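Local coordinates for protein endo-1,3-beta-glucanase, family GH16 (Zobellia galactanivorans, PDB 4BPZ) that probably hydrolyses internal beta-1,3-glucosidic bonds of algal laminarin, this chain being the catalytic GH16 domain of a longer, calcium-binding protein, at residues Val98-Lys103 with Asp250-Tyr255; Ser185-Ser190 with Val200-Thr205. The protein carries 1 engineered substitution. All coordinates share one frame; numbering follows the deposited sequence.

Interaction 1 of 2, residues Val98-Lys103 with Asp250-Tyr255; sequences VEVRAK and DYVRIY. With CA (calcium ion), chain E.
E99 OE1 illustrates how one acceptor can tie together side chains from a facing strand: two waters donate to it, one also bound by R253 NH1 and Y255 OH, the other paired with Y251 OH. The same oxygen sits at the edge of the Y255 ring, 3.7 Å from CE1. Further along this face Y251 is sandwiched. R101 CB lies 3.7 Å from its ring centroid in a CH-pi contact, and R253 CZ lies over the centre of the opposite face. With chi1 at 54°, Y251 CG falls between backbone N and carbonyl carbon, which swings the ring toward R101. The extended R101 chain then brings NH1 to D250 OD2 at 2.8 Å in a salt bridge, arriving 45° above the carboxylate plane. D250 uses OD1 and its backbone O for calcium, a site completed by E18, E20, G62 and water; E18 also pairs with R253 NH2. On the opposite face of the sheet, V100 CG2 meets V252 CG2 at 4.1 Å. E99 and R253 bond through both backbone N-H groups. Strand 96-103 runs antiparallel between strands 244-255 and 187-193, with F15 of strand 13-17 against V252 and F93 of strand 82-93 against V98 and I254.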
# COMPACT_ATOMS: atom_id res chain seq x y z
N VAL A 98 -8.86 -6.33 7.04
CA VAL A 98 -8.09 -6.56 5.83
C VAL A 98 -6.94 -7.46 6.15
O VAL A 98 -6.20 -7.21 7.11
CB VAL A 98 -7.51 -5.24 5.34
CG1 VAL A 98 -6.66 -5.45 4.05
CG2 VAL A 98 -8.61 -4.17 5.05
N GLU A 99 -6.80 -8.56 5.39
CA GLU A 99 -5.69 -9.52 5.60
C GLU A 99 -4.93 -9.65 4.31
O GLU A 99 -5.53 -9.92 3.25
CB GLU A 99 -6.23 -10.90 5.99
CG GLU A 99 -6.94 -10.93 7.31
CD GLU A 99 -7.63 -12.22 7.58
OE1 GLU A 99 -7.68 -13.10 6.69
OE2 GLU A 99 -8.06 -12.40 8.70
N VAL A 100 -3.62 -9.47 4.34
CA VAL A 100 -2.77 -9.62 3.14
C VAL A 100 -1.63 -10.54 3.52
O VAL A 100 -0.82 -10.21 4.42
CB VAL A 100 -2.24 -8.25 2.63
CG1 VAL A 100 -1.44 -8.48 1.36
CG2 VAL A 100 -3.38 -7.29 2.32
N ARG A 101 -1.53 -11.69 2.86
CA ARG A 101 -0.44 -12.63 3.17
C ARG A 101 0.64 -12.43 2.09
O ARG A 101 0.33 -12.49 0.88
CB ARG A 101 -0.99 -14.06 3.10
CG ARG A 101 0.09 -15.10 3.43
CD ARG A 101 -0.58 -16.48 3.63
NE ARG A 101 0.41 -17.43 4.14
CZ ARG A 101 0.91 -18.43 3.44
NH1 ARG A 101 0.68 -18.59 2.14
NH2 ARG A 101 1.80 -19.24 4.01
N ALA A 102 1.88 -12.13 2.49
CA ALA A 102 2.89 -11.71 1.54
C ALA A 102 4.29 -12.03 2.00
O ALA A 102 4.55 -12.21 3.17
CB ALA A 102 2.79 -10.14 1.38
N LYS A 103 5.19 -12.01 1.01
CA LYS A 103 6.64 -12.02 1.14
C LYS A 103 7.14 -10.70 0.63
O LYS A 103 6.72 -10.24 -0.45
CB LYS A 103 7.29 -13.16 0.35
CG LYS A 103 7.13 -14.51 1.03
CD LYS A 103 7.76 -15.62 0.15
CE LYS A 103 7.46 -16.94 0.72
NZ LYS A 103 8.21 -17.99 -0.10
N ASP A 250 0.15 -13.52 -1.67
CA ASP A 250 -0.67 -14.75 -1.84
C ASP A 250 -2.15 -14.43 -1.95
O ASP A 250 -2.87 -15.00 -2.77
CB ASP A 250 -0.35 -15.67 -0.65
CG ASP A 250 -1.04 -17.01 -0.77
OD1 ASP A 250 -1.37 -17.46 -1.89
OD2 ASP A 250 -1.24 -17.62 0.31
N TYR A 251 -2.64 -13.49 -1.13
CA TYR A 251 -4.03 -13.15 -1.21
C TYR A 251 -4.24 -11.76 -0.51
O TYR A 251 -3.45 -11.37 0.33
CB TYR A 251 -4.97 -14.17 -0.50
CG TYR A 251 -4.70 -14.51 0.92
CD1 TYR A 251 -4.98 -13.62 1.96
CD2 TYR A 251 -4.15 -15.77 1.26
CE1 TYR A 251 -4.81 -13.97 3.29
CE2 TYR A 251 -3.95 -16.12 2.58
CZ TYR A 251 -4.29 -15.25 3.60
OH TYR A 251 -4.04 -15.61 4.88
N VAL A 252 -5.36 -11.18 -0.90
CA VAL A 252 -5.97 -10.01 -0.16
C VAL A 252 -7.36 -10.46 0.20
O VAL A 252 -8.10 -10.90 -0.71
CB VAL A 252 -6.02 -8.77 -1.08
CG1 VAL A 252 -6.78 -7.63 -0.41
CG2 VAL A 252 -4.62 -8.35 -1.47
N ARG A 253 -7.75 -10.32 1.46
CA ARG A 253 -9.13 -10.62 1.88
C ARG A 253 -9.62 -9.45 2.74
O ARG A 253 -8.90 -8.97 3.60
CB ARG A 253 -9.18 -11.91 2.69
CG ARG A 253 -8.76 -13.17 1.92
CD ARG A 253 -8.57 -14.34 2.82
NE ARG A 253 -8.12 -15.49 2.03
CZ ARG A 253 -7.57 -16.57 2.55
NH1 ARG A 253 -7.47 -16.73 3.84
NH2 ARG A 253 -7.13 -17.50 1.70
N ILE A 254 -10.89 -9.06 2.53
CA ILE A 254 -11.48 -8.03 3.35
C ILE A 254 -12.83 -8.56 3.86
O ILE A 254 -13.68 -9.02 3.06
CB ILE A 254 -11.67 -6.70 2.57
CG1 ILE A 254 -10.34 -6.28 1.94
CG2 ILE A 254 -12.30 -5.67 3.47
CD1 ILE A 254 -10.42 -4.95 1.13
N TYR A 255 -13.01 -8.52 5.16
CA TYR A 255 -14.19 -8.95 5.80
C TYR A 255 -14.87 -7.74 6.49
O TYR A 255 -14.20 -6.86 6.98
CB TYR A 255 -13.87 -9.99 6.90
CG TYR A 255 -13.22 -11.23 6.43
CD1 TYR A 255 -11.84 -11.30 6.30
CD2 TYR A 255 -13.97 -12.36 6.10
CE1 TYR A 255 -11.18 -12.46 5.86
CE2 TYR A 255 -13.34 -13.54 5.68
CZ TYR A 255 -11.97 -13.56 5.54
OH TYR A 255 -11.36 -14.72 5.10
CA CA E . -3.00 -17.27 -3.60
O HOH W 1 -8.93 -15.34 6.04
O HOH W 2 -5.32 -14.41 6.77
O HOH W 3 -4.62 -17.89 -1.94

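Interaction 2 of 2, residues Ser185-Ser190 with Val200-Thr205; sequences SFHVYS and VFLDDT
V188 and D203 demonstrate how a carboxylate can stand in for a backbone carbonyl where a strand pair ends. V188 N donates to D203 OD1 at 2.9 Å, an almost straight bond of 177° that reaches the oxygen on its syn side but somewhat out of the carboxylate plane. In return D203 N donates to V188 O at 2.8 Å. D203 CG, anti to its own carbonyl carbon, carries the carboxylate over to H187 and V188. A water donates to both D203 O and V188 O and accepts from S190 OG. The second carboxylate oxygen, D203 OD2, lies at the rim of the imidazole, 3.2 Å from H187 CD2, with the two planes only 18° apart. A further water joins that oxygen to F186 O, and a weak bond from H187 ND1 to S185 O may help hold the ring's rotation.

D203 leaves the strand as the first central residue of a type II' turn from L202 to T205, whose end residues exchange two backbone bonds. This turn leads from strand 197-202, the second arm of the hairpin begun by strand 187-193, into strand 205-211, so three antiparallel strands follow one another in sequence.

On the face carrying Y189 and L202, the leucine runs alongside the tyrosine, its CD1 branch 3.5 Å from Y189 CE1; the same methyl meets H187 CB at 3.8 Å, and I179 touches all three residues. On the opposite face, S190 and F201 form a hydrogen-bonded pair through both backbone N-H groups. S190 OG, placed by chi1 of 68° between its backbone N and carbonyl carbon, sits 3.4 Å from F201 CB. The F201 ring stacks on H6, a residue of the purification tag.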
# COMPACT_ATOMS: atom_id res chain seq x y z
N SER A 185 9.64 -15.95 3.95
CA SER A 185 8.55 -16.66 4.62
C SER A 185 7.33 -15.71 4.48
O SER A 185 7.41 -14.50 4.73
CB SER A 185 8.81 -16.78 6.13
OG SER A 185 7.76 -17.51 6.82
N PHE A 186 6.17 -16.27 4.15
CA PHE A 186 4.93 -15.49 4.20
C PHE A 186 4.59 -15.07 5.64
O PHE A 186 4.69 -15.86 6.56
CB PHE A 186 3.76 -16.30 3.61
CG PHE A 186 3.74 -16.42 2.14
CD1 PHE A 186 3.43 -15.30 1.34
CD2 PHE A 186 4.11 -17.63 1.50
CE1 PHE A 186 3.44 -15.38 -0.02
CE2 PHE A 186 4.08 -17.70 0.10
CZ PHE A 186 3.81 -16.56 -0.67
N HIS A 187 4.11 -13.82 5.77
CA HIS A 187 3.48 -13.35 6.97
C HIS A 187 2.15 -12.77 6.60
O HIS A 187 1.91 -12.41 5.42
CB HIS A 187 4.30 -12.27 7.65
CG HIS A 187 5.67 -12.74 8.13
ND1 HIS A 187 6.72 -13.02 7.31
CD2 HIS A 187 6.10 -12.93 9.42
CE1 HIS A 187 7.79 -13.41 8.05
NE2 HIS A 187 7.45 -13.31 9.35
N VAL A 188 1.23 -12.62 7.60
CA VAL A 188 -0.06 -11.97 7.35
C VAL A 188 -0.01 -10.59 7.97
O VAL A 188 0.12 -10.42 9.19
CB VAL A 188 -1.22 -12.82 7.90
CG1 VAL A 188 -2.52 -12.09 7.66
CG2 VAL A 188 -1.25 -14.17 7.25
N TYR A 189 -0.24 -9.57 7.16
CA TYR A 189 -0.30 -8.17 7.56
C TYR A 189 -1.76 -7.81 7.60
O TYR A 189 -2.48 -8.05 6.60
CB TYR A 189 0.41 -7.36 6.50
CG TYR A 189 1.89 -7.79 6.34
CD1 TYR A 189 2.88 -7.31 7.21
CD2 TYR A 189 2.23 -8.77 5.40
CE1 TYR A 189 4.19 -7.75 7.09
CE2 TYR A 189 3.58 -9.24 5.35
CZ TYR A 189 4.52 -8.73 6.18
OH TYR A 189 5.84 -9.12 6.14
N SER A 190 -2.27 -7.32 8.72
CA SER A 190 -3.73 -7.09 8.80
C SER A 190 -4.07 -5.81 9.50
O SER A 190 -3.33 -5.24 10.30
CB SER A 190 -4.43 -8.30 9.44
OG SER A 190 -4.11 -8.45 10.77
N VAL A 200 -3.47 -2.49 13.73
CA VAL A 200 -2.63 -3.10 12.68
C VAL A 200 -1.80 -4.15 13.33
O VAL A 200 -1.15 -3.94 14.36
CB VAL A 200 -1.76 -2.04 11.99
CG1 VAL A 200 -0.82 -2.70 11.01
CG2 VAL A 200 -2.64 -0.99 11.36
N PHE A 201 -1.81 -5.35 12.71
CA PHE A 201 -1.09 -6.50 13.23
C PHE A 201 -0.10 -7.02 12.21
O PHE A 201 -0.29 -6.95 10.98
CB PHE A 201 -2.11 -7.65 13.46
CG PHE A 201 -3.07 -7.38 14.57
CD1 PHE A 201 -2.82 -7.81 15.87
CD2 PHE A 201 -4.31 -6.81 14.27
CE1 PHE A 201 -3.78 -7.58 16.88
CE2 PHE A 201 -5.25 -6.59 15.28
CZ PHE A 201 -4.94 -6.91 16.54
N LEU A 202 0.95 -7.66 12.74
CA LEU A 202 1.86 -8.54 12.00
C LEU A 202 1.63 -9.90 12.60
O LEU A 202 1.93 -10.11 13.80
CB LEU A 202 3.31 -8.15 12.21
CG LEU A 202 4.31 -9.21 11.64
CD1 LEU A 202 4.12 -9.39 10.17
CD2 LEU A 202 5.74 -8.75 11.94
N ASP A 203 1.01 -10.82 11.85
CA ASP A 203 0.57 -12.09 12.39
C ASP A 203 -0.32 -11.75 13.64
O ASP A 203 -1.31 -11.06 13.48
CB ASP A 203 1.77 -13.02 12.61
CG ASP A 203 2.45 -13.35 11.29
OD1 ASP A 203 1.75 -13.55 10.28
OD2 ASP A 203 3.65 -13.55 11.33
N ASP A 204 0.05 -12.20 14.83
CA ASP A 204 -0.76 -11.89 16.00
C ASP A 204 -0.18 -10.81 16.89
O ASP A 204 -0.73 -10.62 17.97
CB ASP A 204 -0.96 -13.19 16.79
CG ASP A 204 -1.72 -14.21 15.99
OD1 ASP A 204 -2.69 -13.91 15.23
OD2 ASP A 204 -1.35 -15.39 16.07
N THR A 205 0.83 -10.11 16.44
CA THR A 205 1.44 -9.02 17.23
C THR A 205 0.83 -7.73 16.83
O THR A 205 0.84 -7.41 15.64
CB THR A 205 2.95 -9.04 16.97
OG1 THR A 205 3.48 -10.33 17.33
CG2 THR A 205 3.65 -7.95 17.82
O HOH W 4 4.40 -15.89 9.81
O HOH W 5 -2.21 -10.39 10.98

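Strand 96-103 links the two contacts: it pairs with strand 244-255 in interaction 1 and with strand 187-193, the first arm of interaction 2, through bonds such as V100 O to Y189 N. Three strands therefore lie side by side before strand 197-202, the hairpin's second arm, adds a fourth. Interaction 1 joins segments far apart in sequence and has a divided character, valines and isoleucine on a buried face, charges, rings and water on the partly exposed one, next to calcium. Interaction 2 is local in sequence and largely buried; its carboxylate contact lies at the turn, where the D203 carboxylate takes a single backbone N-H and a water instead of an arginine or metal.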